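Long-range contact in computational Design of Enzyme (Synthetic construct, PDB 3TP4), which is a computationally designed enzyme on a glycosyl hydrolase-type barrel scaffold, apparently meant to carry an activated serine in a catalytic triad: residues V397-Q411 / T444-L458. Numbering follows the deposited sequence.
Sequences VGGTDVQSVTVEVAQ and TYTVTATATTAAGTL
T406 and T450 exchange two backbone hydrogen bonds, midway along an antiparallel pairing of strands 404-411 and 446-453 in the Ig-like domain. The same two-bond exchange joins E408 with T448 and A410 with T446, satisfying N and O of all six residues. Toward the start of strand 404-411 a classic beta bulge sets Q403 and S404 opposite T452: Q403 N gives to T452 O (2.8 Å) nearly head-on, while T452 N gives to S404 O (2.9 Å). Beyond it, A454 N donates to D401 O (3.0 Å), where the chain enters the type I turn T453-G456. With chi1 at 86°, T453 OG1 lies between its own N and carbonyl carbon; it accepts from A455 N (2.9 Å), forming an ST turn, and donates to G456 O, which T453 N also reaches from the opposite face. A valine in place of T453 would probably leave A455 N without this acceptor and G456 O with one donor fewer, the turn less firmly fixed. V405, V407, V409 and V447 line the inner face with A449 and A451, and V397 packs onto it from across the sandwich, its CG2 3.9 Å from A451 CB; V407 CG1 meets V447 CG1 at 3.7 Å, and W429 and W433 of strand 429-433 pack on this face. On the threonine-rich face T448 OG1 also bonds T461 of the next strand, and one water links it to T446 OG1 while donating to E408 O at 3.0 Å.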
loop_
_atom_site.group_PDB
_atom_site.type_symbol
_atom_site.label_atom_id
_atom_site.label_comp_id
_atom_site.label_asym_id
_atom_site.label_seq_id
_atom_site.Cartn_x
_atom_site.Cartn_y
_atom_site.Cartn_z
ATOM N N VAL A 397 17.480 -7.934 11.563
ATOM C CA VAL A 397 18.555 -7.406 10.735
ATOM C C VAL A 397 18.437 -8.070 9.376
ATOM O O VAL A 397 18.581 -9.290 9.265
ATOM C CB VAL A 397 19.940 -7.721 11.318
ATOM C CG1 VAL A 397 21.010 -6.938 10.566
ATOM C CG2 VAL A 397 19.976 -7.401 12.803
ATOM N N GLY A 398 18.174 -7.275 8.346
ATOM C CA GLY A 398 17.999 -7.813 7.008
ATOM C C GLY A 398 19.040 -7.344 6.002
ATOM O O GLY A 398 19.688 -6.304 6.169
ATOM N N GLY A 399 19.196 -8.118 4.939
ATOM C CA GLY A 399 20.016 -7.704 3.820
ATOM C C GLY A 399 21.511 -7.865 4.021
ATOM O O GLY A 399 22.287 -7.391 3.206
ATOM N N THR A 400 21.932 -8.526 5.095
ATOM C CA THR A 400 23.362 -8.814 5.269
ATOM C C THR A 400 23.508 -10.010 6.191
ATOM O O THR A 400 22.557 -10.359 6.884
ATOM C CB THR A 400 24.123 -7.587 5.865
ATOM O OG1 THR A 400 25.504 -7.913 6.070
ATOM C CG2 THR A 400 23.505 -7.167 7.204
ATOM N N ASP A 401 24.682 -10.640 6.196
ATOM C CA ASP A 401 24.992 -11.693 7.167
ATOM C C ASP A 401 25.295 -11.067 8.523
ATOM O O ASP A 401 25.962 -10.035 8.597
ATOM C CB ASP A 401 26.210 -12.515 6.733
ATOM C CG ASP A 401 25.905 -13.463 5.589
ATOM O OD1 ASP A 401 24.714 -13.666 5.269
ATOM O OD2 ASP A 401 26.870 -14.014 5.016
ATOM N N VAL A 402 24.839 -11.706 9.596
ATOM C CA VAL A 402 24.943 -11.112 10.926
ATOM C C VAL A 402 25.685 -12.028 11.868
ATOM O O VAL A 402 25.339 -13.202 11.977
ATOM C CB VAL A 402 23.539 -10.861 11.527
ATOM C CG1 VAL A 402 23.655 -10.146 12.861
ATOM C CG2 VAL A 402 22.676 -10.075 10.549
ATOM N N GLN A 403 26.679 -11.504 12.587
ATOM C CA GLN A 403 27.416 -12.340 13.535
ATOM C C GLN A 403 26.882 -12.209 14.948
ATOM O O GLN A 403 26.893 -13.172 15.699
ATOM C CB GLN A 403 28.923 -12.042 13.539
ATOM C CG GLN A 403 29.590 -12.153 12.180
ATOM C CD GLN A 403 30.446 -10.937 11.867
ATOM O OE1 GLN A 403 31.519 -10.759 12.450
ATOM N NE2 GLN A 403 29.965 -10.080 10.960
ATOM N N SER A 404 26.428 -11.020 15.318
ATOM C CA SER A 404 25.953 -10.816 16.676
ATOM C C SER A 404 25.133 -9.549 16.761
ATOM O O SER A 404 25.225 -8.677 15.899
ATOM C CB SER A 404 27.131 -10.742 17.657
ATOM O OG SER A 404 27.884 -9.559 17.446
ATOM N N VAL A 405 24.313 -9.468 17.799
ATOM C CA VAL A 405 23.486 -8.301 18.044
ATOM C C VAL A 405 23.447 -8.127 19.554
ATOM O O VAL A 405 23.167 -9.074 20.296
ATOM C CB VAL A 405 22.035 -8.480 17.530
ATOM C CG1 VAL A 405 21.224 -7.216 17.772
ATOM C CG2 VAL A 405 22.008 -8.845 16.032
ATOM N N THR A 406 23.750 -6.921 20.003
ATOM C CA THR A 406 23.657 -6.591 21.418
ATOM C C THR A 406 22.677 -5.449 21.557
ATOM O O THR A 406 22.461 -4.671 20.621
ATOM C CB THR A 406 25.022 -6.172 21.999
ATOM O OG1 THR A 406 25.526 -5.059 21.258
ATOM C CG2 THR A 406 26.034 -7.332 21.914
ATOM N N VAL A 407 22.040 -5.367 22.711
ATOM C CA VAL A 407 21.080 -4.309 22.949
ATOM C C VAL A 407 21.511 -3.603 24.219
ATOM O O VAL A 407 21.906 -4.243 25.199
ATOM C CB VAL A 407 19.641 -4.857 23.077
ATOM C CG1 VAL A 407 18.713 -3.828 23.725
ATOM C CG2 VAL A 407 19.100 -5.254 21.702
ATOM N N GLU A 408 21.477 -2.280 24.185
ATOM C CA GLU A 408 21.828 -1.499 25.349
ATOM C C GLU A 408 20.596 -0.714 25.764
ATOM O O GLU A 408 20.008 0.011 24.963
ATOM C CB GLU A 408 22.997 -0.570 25.023
ATOM C CG GLU A 408 23.595 0.110 26.220
ATOM C CD GLU A 408 24.749 1.011 25.837
ATOM O OE1 GLU A 408 24.468 2.141 25.383
ATOM O OE2 GLU A 408 25.923 0.585 25.985
ATOM N N VAL A 409 20.184 -0.893 27.009
ATOM C CA VAL A 409 19.017 -0.195 27.523
ATOM C C VAL A 409 19.483 0.925 28.423
ATOM O O VAL A 409 20.309 0.705 29.313
ATOM C CB VAL A 409 18.116 -1.130 28.336
ATOM C CG1 VAL A 409 16.925 -0.367 28.894
ATOM C CG2 VAL A 409 17.656 -2.312 27.463
ATOM N N ALA A 410 18.975 2.129 28.184
ATOM C CA ALA A 410 19.434 3.284 28.953
ATOM C C ALA A 410 18.262 4.126 29.409
ATOM O O ALA A 410 17.195 4.101 28.808
ATOM C CB ALA A 410 20.395 4.124 28.131
ATOM N N GLN A 411 18.471 4.876 30.481
ATOM C CA GLN A 411 17.431 5.731 31.020
ATOM C C GLN A 411 18.066 7.025 31.494
ATOM O O GLN A 411 19.123 7.012 32.134
ATOM C CB GLN A 411 16.702 5.033 32.161
ATOM C CG GLN A 411 15.575 5.843 32.741
ATOM C CD GLN A 411 14.688 5.016 33.635
ATOM O OE1 GLN A 411 15.171 4.235 34.456
ATOM N NE2 GLN A 411 13.379 5.169 33.472
ATOM N N THR A 444 15.056 1.949 31.263
ATOM C CA THR A 444 13.877 1.360 30.654
ATOM C C THR A 444 13.193 2.352 29.725
ATOM O O THR A 444 12.010 2.630 29.892
ATOM C CB THR A 444 12.854 0.911 31.730
ATOM O OG1 THR A 444 11.588 1.527 31.472
ATOM C CG2 THR A 444 13.311 1.303 33.119
ATOM N N TYR A 445 13.923 2.879 28.744
ATOM C CA TYR A 445 13.443 4.052 28.017
ATOM C C TYR A 445 14.029 4.205 26.609
ATOM O O TYR A 445 13.281 4.307 25.654
ATOM C CB TYR A 445 13.670 5.316 28.840
ATOM C CG TYR A 445 12.411 6.099 29.098
ATOM C CD1 TYR A 445 11.602 5.809 30.189
ATOM C CD2 TYR A 445 12.029 7.130 28.248
ATOM C CE1 TYR A 445 10.455 6.520 30.427
ATOM C CE2 TYR A 445 10.883 7.847 28.477
ATOM C CZ TYR A 445 10.099 7.539 29.569
ATOM O OH TYR A 445 8.949 8.256 29.800
ATOM N N THR A 446 15.353 4.224 26.473
ATOM C CA THR A 446 15.948 4.105 25.138
ATOM C C THR A 446 16.562 2.715 24.946
ATOM O O THR A 446 17.323 2.228 25.782
ATOM C CB THR A 446 17.000 5.197 24.833
ATOM O OG1 THR A 446 18.181 4.959 25.602
ATOM C CG2 THR A 446 16.449 6.585 25.147
ATOM N N VAL A 447 16.207 2.083 23.838
ATOM C CA VAL A 447 16.624 0.717 23.541
ATOM C C VAL A 447 17.407 0.731 22.227
ATOM O O VAL A 447 16.838 0.981 21.166
ATOM C CB VAL A 447 15.394 -0.198 23.403
ATOM C CG1 VAL A 447 15.818 -1.640 23.095
ATOM C CG2 VAL A 447 14.558 -0.144 24.668
ATOM N N THR A 448 18.714 0.501 22.309
ATOM C CA THR A 448 19.580 0.627 21.144
ATOM C C THR A 448 20.157 -0.721 20.735
ATOM O O THR A 448 20.884 -1.349 21.505
ATOM C CB THR A 448 20.738 1.605 21.410
ATOM O OG1 THR A 448 20.202 2.895 21.708
ATOM C CG2 THR A 448 21.649 1.704 20.193
ATOM N N ALA A 449 19.807 -1.159 19.527
ATOM C CA ALA A 449 20.318 -2.404 18.972
ATOM C C ALA A 449 21.552 -2.141 18.134
ATOM O O ALA A 449 21.552 -1.253 17.274
ATOM C CB ALA A 449 19.255 -3.085 18.126
ATOM N N THR A 450 22.597 -2.925 18.372
ATOM C CA THR A 450 23.812 -2.810 17.590
ATOM C C THR A 450 24.154 -4.161 16.979
ATOM O O THR A 450 24.495 -5.120 17.686
ATOM C CB THR A 450 24.969 -2.298 18.460
ATOM O OG1 THR A 450 24.590 -1.048 19.049
ATOM C CG2 THR A 450 26.245 -2.116 17.637
ATOM N N ALA A 451 24.058 -4.232 15.656
ATOM C CA ALA A 451 24.346 -5.464 14.935
ATOM C C ALA A 451 25.736 -5.434 14.304
ATOM O O ALA A 451 26.103 -4.471 13.634
ATOM C CB ALA A 451 23.286 -5.702 13.877
ATOM N N THR A 452 26.504 -6.496 14.531
ATOM C CA THR A 452 27.800 -6.672 13.885
ATOM C C THR A 452 27.604 -7.550 12.654
ATOM O O THR A 452 27.246 -8.731 12.765
ATOM C CB THR A 452 28.794 -7.311 14.853
ATOM O OG1 THR A 452 28.996 -6.425 15.959
ATOM C CG2 THR A 452 30.141 -7.603 14.180
ATOM N N THR A 453 27.812 -6.963 11.479
ATOM C CA THR A 453 27.451 -7.616 10.223
ATOM C C THR A 453 28.492 -7.496 9.111
ATOM O O THR A 453 29.460 -6.729 9.212
ATOM C CB THR A 453 26.119 -7.059 9.673
ATOM O OG1 THR A 453 26.367 -5.887 8.879
ATOM C CG2 THR A 453 25.171 -6.710 10.811
ATOM N N ALA A 454 28.253 -8.246 8.036
ATOM C CA ALA A 454 29.101 -8.227 6.852
ATOM C C ALA A 454 29.040 -6.875 6.128
ATOM O O ALA A 454 29.898 -6.569 5.293
ATOM C CB ALA A 454 28.717 -9.364 5.907
ATOM N N ALA A 455 28.037 -6.072 6.462
ATOM C CA ALA A 455 27.895 -4.736 5.890
ATOM C C ALA A 455 28.394 -3.666 6.863
ATOM O O ALA A 455 28.191 -2.465 6.646
ATOM C CB ALA A 455 26.440 -4.472 5.511
ATOM N N GLY A 456 29.041 -4.103 7.934
ATOM C CA GLY A 456 29.531 -3.187 8.954
ATOM C C GLY A 456 28.698 -3.275 10.219
ATOM O O GLY A 456 28.015 -4.266 10.448
ATOM N N THR A 457 28.765 -2.244 11.051
ATOM C CA THR A 457 28.012 -2.231 12.293
ATOM C C THR A 457 26.792 -1.354 12.080
ATOM O O THR A 457 26.927 -0.182 11.731
ATOM C CB THR A 457 28.865 -1.679 13.466
ATOM O OG1 THR A 457 29.938 -2.583 13.760
ATOM C CG2 THR A 457 28.023 -1.505 14.703
ATOM N N LEU A 458 25.602 -1.931 12.255
ATOM C CA LEU A 458 24.362 -1.205 12.051
ATOM C C LEU A 458 23.698 -0.989 13.396
ATOM O O LEU A 458 23.711 -1.881 14.244
ATOM C CB LEU A 458 23.419 -2.020 11.158
ATOM C CG LEU A 458 24.017 -2.653 9.896
ATOM C CD1 LEU A 458 22.972 -3.562 9.223
ATOM C CD2 LEU A 458 24.525 -1.567 8.930
HETATM O O HOH W 1 20.172 2.943 24.520
#